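Local coordinates for protein fructokinase (Xylella fastidiosa Temecula1, PDB 3LJS) that probably phosphorylates fructose with ATP, as a fructokinase of the PfkB family of carbohydrate kinases, at residues 89-94 against 112-117; 136-141 against 168-173. All blocks are in the same frame, centred on the assembly; numbering follows the deposited sequence.

Contact 1 (89-94 against 112-117); sequences KTALAF and AADLLF
Ala-113 N bonds to Lys-89 O at 2.8 Å, joining the turn that follows strand 103-108 to the residues leading into strand 92-97. The bond is fairly straight, 157° at the hydrogen, yet the donor sits well above the carbonyl plane. The same oxygen lies 3.3 Å from Ala-112 CA in a CH-O contact. Two residues on from Lys-89, the methyl of Ala-91 packs on that of Ala-112, CB to CB at 3.6 Å.

Asp-114 is the side chain to follow. Its CB carries CG between the backbone N and the carbonyl carbon (chi1 77°), which brings the carboxylate round beside its own backbone N, where one water can reach both. OD1 passes 4.0 Å from Ala-91 CB and takes a hydrogen bond from a water, 2.7 Å away. That water also accepts from Asp-114 N and, across the contact, from Ala-91 N at 2.9 Å, so three of its bonds tie the two segments together. OD2, the other tip, forms a salt bridge with Arg-109.

Strand 92-97, which follows, belongs to the four-stranded lid sheet of the ribokinase-like fold, and the 89-94 side of the contact reaches the dimer interface: Thr-90 O bonds to Tyr-108 OH of the second subunit. With a buried carboxylate paired to an arginine and to a water that satisfies two backbone amides, the aspartate is probably ionised and fixed in rotation.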
loop_
_atom_site.group_PDB
_atom_site.type_symbol
_atom_site.label_atom_id
_atom_site.label_comp_id
_atom_site.label_asym_id
_atom_site.label_seq_id
_atom_site.Cartn_x
_atom_site.Cartn_y
_atom_site.Cartn_z
ATOM N N LYS B 89 -6.624 -1.040 5.812
ATOM C CA LYS B 89 -5.857 -2.123 5.219
ATOM C C LYS B 89 -4.672 -2.522 6.085
ATOM O O LYS B 89 -4.235 -1.770 6.963
ATOM C CB LYS B 89 -5.332 -1.697 3.846
ATOM C CG LYS B 89 -6.404 -1.266 2.853
ATOM C CD LYS B 89 -7.234 -2.448 2.404
ATOM C CE LYS B 89 -8.221 -2.058 1.317
ATOM N NZ LYS B 89 -9.059 -3.225 0.927
ATOM N N THR B 90 -4.156 -3.715 5.822
ATOM C CA THR B 90 -2.987 -4.217 6.520
ATOM C C THR B 90 -1.841 -3.313 6.075
ATOM O O THR B 90 -1.695 -3.024 4.886
ATOM C CB THR B 90 -2.673 -5.660 6.093
ATOM O OG1 THR B 90 -3.786 -6.502 6.420
ATOM C CG2 THR B 90 -1.421 -6.164 6.786
ATOM N N ALA B 91 -1.041 -2.852 7.025
ATOM C CA ALA B 91 0.080 -1.982 6.703
ATOM C C ALA B 91 1.081 -2.677 5.788
ATOM O O ALA B 91 1.265 -3.900 5.853
ATOM C CB ALA B 91 0.779 -1.535 7.984
ATOM N N LEU B 92 1.736 -1.885 4.946
ATOM C CA LEU B 92 2.739 -2.395 4.024
ATOM C C LEU B 92 4.033 -1.629 4.234
ATOM O O LEU B 92 4.024 -0.414 4.446
ATOM C CB LEU B 92 2.293 -2.215 2.565
ATOM C CG LEU B 92 0.982 -2.845 2.102
ATOM C CD1 LEU B 92 0.733 -2.444 0.642
ATOM C CD2 LEU B 92 1.040 -4.362 2.245
ATOM N N ALA B 93 5.146 -2.349 4.182
ATOM C CA ALA B 93 6.458 -1.746 4.337
ATOM C C ALA B 93 7.265 -2.143 3.108
ATOM O O ALA B 93 7.717 -3.283 2.993
ATOM C CB ALA B 93 7.135 -2.264 5.605
ATOM N N PHE B 94 7.417 -1.211 2.175
ATOM C CA PHE B 94 8.172 -1.478 0.960
ATOM C C PHE B 94 9.655 -1.260 1.225
ATOM O O PHE B 94 10.056 -0.222 1.753
ATOM C CB PHE B 94 7.686 -0.568 -0.172
ATOM C CG PHE B 94 6.401 -1.022 -0.799
ATOM C CD1 PHE B 94 6.410 -1.961 -1.824
ATOM C CD2 PHE B 94 5.178 -0.541 -0.342
ATOM C CE1 PHE B 94 5.226 -2.420 -2.388
ATOM C CE2 PHE B 94 3.985 -0.991 -0.893
ATOM C CZ PHE B 94 4.008 -1.938 -1.923
ATOM N N ALA B 112 -3.750 2.270 9.142
ATOM C CA ALA B 112 -3.566 0.836 8.948
ATOM C C ALA B 112 -4.360 0.052 9.989
ATOM O O ALA B 112 -4.691 0.568 11.057
ATOM C CB ALA B 112 -2.082 0.474 9.033
ATOM N N ALA B 113 -4.651 -1.203 9.677
ATOM C CA ALA B 113 -5.425 -2.047 10.570
ATOM C C ALA B 113 -4.861 -2.185 11.983
ATOM O O ALA B 113 -5.605 -2.068 12.961
ATOM C CB ALA B 113 -5.594 -3.427 9.948
ATOM N N ASP B 114 -3.556 -2.426 12.097
ATOM C CA ASP B 114 -2.949 -2.625 13.415
ATOM C C ASP B 114 -3.094 -1.430 14.358
ATOM O O ASP B 114 -3.062 -1.588 15.582
ATOM C CB ASP B 114 -1.464 -3.011 13.281
ATOM C CG ASP B 114 -0.575 -1.830 12.951
ATOM O OD1 ASP B 114 -0.411 -1.498 11.753
ATOM O OD2 ASP B 114 -0.033 -1.223 13.899
ATOM N N LEU B 115 -3.264 -0.240 13.788
ATOM C CA LEU B 115 -3.421 0.984 14.577
ATOM C C LEU B 115 -4.800 1.113 15.228
ATOM O O LEU B 115 -5.002 1.963 16.094
ATOM C CB LEU B 115 -3.206 2.215 13.691
ATOM C CG LEU B 115 -1.852 2.916 13.542
ATOM C CD1 LEU B 115 -0.810 2.308 14.446
ATOM C CD2 LEU B 115 -1.433 2.856 12.093
ATOM N N LEU B 116 -5.742 0.272 14.816
ATOM C CA LEU B 116 -7.107 0.349 15.332
ATOM C C LEU B 116 -7.439 -0.567 16.505
ATOM O O LEU B 116 -8.589 -0.632 16.940
ATOM C CB LEU B 116 -8.095 0.112 14.185
ATOM C CG LEU B 116 -8.606 1.320 13.381
ATOM C CD1 LEU B 116 -7.672 2.502 13.479
ATOM C CD2 LEU B 116 -8.803 0.894 11.936
ATOM N N PHE B 117 -6.441 -1.278 17.017
ATOM C CA PHE B 117 -6.666 -2.154 18.162
ATOM C C PHE B 117 -6.981 -1.237 19.348
ATOM O O PHE B 117 -6.294 -0.244 19.565
ATOM C CB PHE B 117 -5.403 -2.969 18.465
ATOM C CG PHE B 117 -5.612 -4.069 19.472
ATOM C CD1 PHE B 117 -5.744 -5.393 19.058
ATOM C CD2 PHE B 117 -5.672 -3.785 20.836
ATOM C CE1 PHE B 117 -5.930 -6.423 19.988
ATOM C CE2 PHE B 117 -5.859 -4.806 21.774
ATOM C CZ PHE B 117 -5.987 -6.127 21.348
HETATM O O HOH W 1 -1.594 -3.120 9.900
#

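Contact 2 (136-141 against 168-173); sequences CSNSMT and NFRPML. With PO4 (phosphate ion), chain C.
Asn-168 faces Cys-136 at the start of the second segment, CB to CB at 4.1 Å, near the ends of the parallel neighbours 130-136 and 162-166. The first torsion (chi1 -153°) sets CG opposite the backbone N and carries the amide to a phosphate ion, probably from the crystallisation liquor, and ND2 donates to phosphate O2 at 2.7 Å. OD1 receives a weak hydrogen bond from Asn-138 ND2, at 3.3 Å, with the two amide planes almost perpendicular; the Asn-138 nitrogen also bonds to Glu-12.

Next, Phe-169 turns its side chain away from the first segment, though Ser-137 OG lies near the plane of its ring, at the edge. That hydroxyl is bonded to Leu-167 O and receives a hydrogen bond from a water, which donates to Asn-138 OD1 as well and accepts from Arg-170 N at 2.9 Å.

Both segments are loops at the C-terminal ends of strands in the central sheet of the ribokinase-like fold, where the active site of this family opens. Arg-170 is an ATP-binding residue of this protein, though no nucleotide is bound to this chain; its NH2 makes a weak bond to phosphate O3. NH1 holds Phe-169 O at 3.0 Å, in the guanidinium plane, while Asn-168 OD1 lies over the centre of one guanidinium face.

At the end of the 3-10 turn 171-173, Leu-173 points back toward 136-141. Its CD1 presses on Asn-138 OD1 at 3.3 Å, and its CB meets Thr-141 CG2 at 3.9 Å.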
loop_
_atom_site.group_PDB
_atom_site.type_symbol
_atom_site.label_atom_id
_atom_site.label_comp_id
_atom_site.label_asym_id
_atom_site.label_seq_id
_atom_site.Cartn_x
_atom_site.Cartn_y
_atom_site.Cartn_z
ATOM N N CYS B 136 6.665 -3.045 21.312
ATOM C CA CYS B 136 7.669 -2.199 20.666
ATOM C C CYS B 136 7.076 -0.799 20.500
ATOM O O CYS B 136 5.879 -0.621 20.698
ATOM C CB CYS B 136 8.052 -2.791 19.307
ATOM S SG CYS B 136 8.882 -4.415 19.448
ATOM N N SER B 137 7.890 0.190 20.135
ATOM C CA SER B 137 7.376 1.558 20.012
ATOM C C SER B 137 6.509 1.852 18.788
ATOM O O SER B 137 5.869 2.904 18.723
ATOM C CB SER B 137 8.525 2.577 20.070
ATOM O OG SER B 137 9.302 2.547 18.886
ATOM N N ASN B 138 6.466 0.941 17.822
ATOM C CA ASN B 138 5.653 1.188 16.636
ATOM C C ASN B 138 4.170 1.260 16.959
ATOM O O ASN B 138 3.404 1.895 16.235
ATOM C CB ASN B 138 5.926 0.129 15.571
ATOM C CG ASN B 138 7.343 0.206 15.050
ATOM O OD1 ASN B 138 7.825 1.288 14.703
ATOM N ND2 ASN B 138 8.026 -0.938 15.002
ATOM N N SER B 139 3.765 0.627 18.054
ATOM C CA SER B 139 2.364 0.674 18.462
ATOM C C SER B 139 2.138 1.887 19.371
ATOM O O SER B 139 1.234 1.896 20.209
ATOM C CB SER B 139 1.961 -0.620 19.185
ATOM O OG SER B 139 2.714 -0.812 20.368
HETATM N N MSE B 140 2.968 2.912 19.193
HETATM C CA MSE B 140 2.862 4.150 19.966
HETATM C C MSE B 140 2.922 5.362 19.033
HETATM O O MSE B 140 3.065 6.498 19.491
HETATM C CB MSE B 140 4.014 4.260 20.972
HETATM C CG MSE B 140 4.036 3.185 22.045
HETATM SE SE MSE B 140 5.605 3.337 23.199
HETATM C CE MSE B 140 5.283 1.743 24.263
ATOM N N THR B 141 2.806 5.118 17.731
ATOM C CA THR B 141 2.901 6.185 16.736
ATOM C C THR B 141 1.786 7.239 16.735
ATOM O O THR B 141 1.927 8.287 16.106
ATOM C CB THR B 141 3.071 5.585 15.324
ATOM O OG1 THR B 141 2.068 4.590 15.098
ATOM C CG2 THR B 141 4.441 4.940 15.198
ATOM N N ASN B 168 12.886 -0.351 19.360
ATOM C CA ASN B 168 12.677 -0.535 17.932
ATOM C C ASN B 168 12.150 0.772 17.326
ATOM O O ASN B 168 11.202 0.777 16.538
ATOM C CB ASN B 168 11.665 -1.661 17.727
ATOM C CG ASN B 168 11.833 -2.357 16.405
ATOM O OD1 ASN B 168 11.086 -2.106 15.454
ATOM N ND2 ASN B 168 12.824 -3.238 16.327
ATOM N N PHE B 169 12.785 1.877 17.702
ATOM C CA PHE B 169 12.387 3.204 17.247
ATOM C C PHE B 169 12.595 3.447 15.750
ATOM O O PHE B 169 13.709 3.355 15.238
ATOM C CB PHE B 169 13.140 4.258 18.066
ATOM C CG PHE B 169 12.661 5.665 17.851
ATOM C CD1 PHE B 169 11.308 5.942 17.690
ATOM C CD2 PHE B 169 13.567 6.724 17.845
ATOM C CE1 PHE B 169 10.861 7.258 17.524
ATOM C CE2 PHE B 169 13.135 8.042 17.680
ATOM C CZ PHE B 169 11.781 8.311 17.520
ATOM N N ARG B 170 11.502 3.762 15.060
ATOM C CA ARG B 170 11.532 4.034 13.627
ATOM C C ARG B 170 10.859 5.389 13.394
ATOM O O ARG B 170 9.648 5.464 13.163
ATOM C CB ARG B 170 10.789 2.932 12.875
ATOM C CG ARG B 170 11.385 1.544 13.079
ATOM C CD ARG B 170 12.754 1.420 12.427
ATOM N NE ARG B 170 13.322 0.083 12.591
ATOM C CZ ARG B 170 13.977 -0.335 13.672
ATOM N NH1 ARG B 170 14.160 0.481 14.702
ATOM N NH2 ARG B 170 14.447 -1.575 13.723
ATOM N N PRO B 171 11.643 6.477 13.461
ATOM C CA PRO B 171 11.202 7.865 13.277
ATOM C C PRO B 171 10.272 8.107 12.088
ATOM O O PRO B 171 9.355 8.921 12.174
ATOM C CB PRO B 171 12.517 8.628 13.139
ATOM C CG PRO B 171 13.444 7.850 14.007
ATOM C CD PRO B 171 13.106 6.419 13.642
HETATM N N MSE B 172 10.510 7.402 10.987
HETATM C CA MSE B 172 9.691 7.559 9.783
HETATM C C MSE B 172 8.204 7.327 10.003
HETATM O O MSE B 172 7.371 7.946 9.342
HETATM C CB MSE B 172 10.160 6.603 8.688
HETATM C CG MSE B 172 11.439 7.003 7.992
HETATM SE SE MSE B 172 11.826 5.772 6.547
HETATM C CE MSE B 172 10.196 5.999 5.531
ATOM N N LEU B 173 7.875 6.427 10.925
ATOM C CA LEU B 173 6.485 6.089 11.207
ATOM C C LEU B 173 5.737 7.064 12.112
ATOM O O LEU B 173 4.531 6.917 12.322
ATOM C CB LEU B 173 6.418 4.685 11.811
ATOM C CG LEU B 173 6.798 3.536 10.878
ATOM C CD1 LEU B 173 6.835 2.225 11.656
ATOM C CD2 LEU B 173 5.782 3.456 9.745
HETATM P P PO4 C . 12.515 -5.058 12.904
HETATM O O1 PO4 C . 13.643 -5.601 12.103
HETATM O O2 PO4 C . 12.846 -5.144 14.349
HETATM O O3 PO4 C . 12.284 -3.637 12.531
HETATM O O4 PO4 C . 11.287 -5.849 12.628
HETATM O O HOH W 2 8.847 3.434 16.285
#

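From the N terminus, the chain reaches contact 1 first: 112-117 returns to 89-94 after the hairpin of strands 92-97 and 103-108, closing the loop that holds this hairpin of the lid sheet. The chain then runs through helix 124-129 and strand 130-136 to 136-141, where contact 2 opens. It closes at 168-173, after helix 143-158 and strand 162-166, a right-handed beta-alpha-beta unit of the central sheet. The two loops follow in series, neither nesting nor crossing. Their centres lie about 13 Å apart, and they touch where Leu-115 CD1 packs on Thr-141 OG1. Arg-109, already paired with contact 1, also bonds to Asn-138 O and Thr-141 OG1 of contact 2.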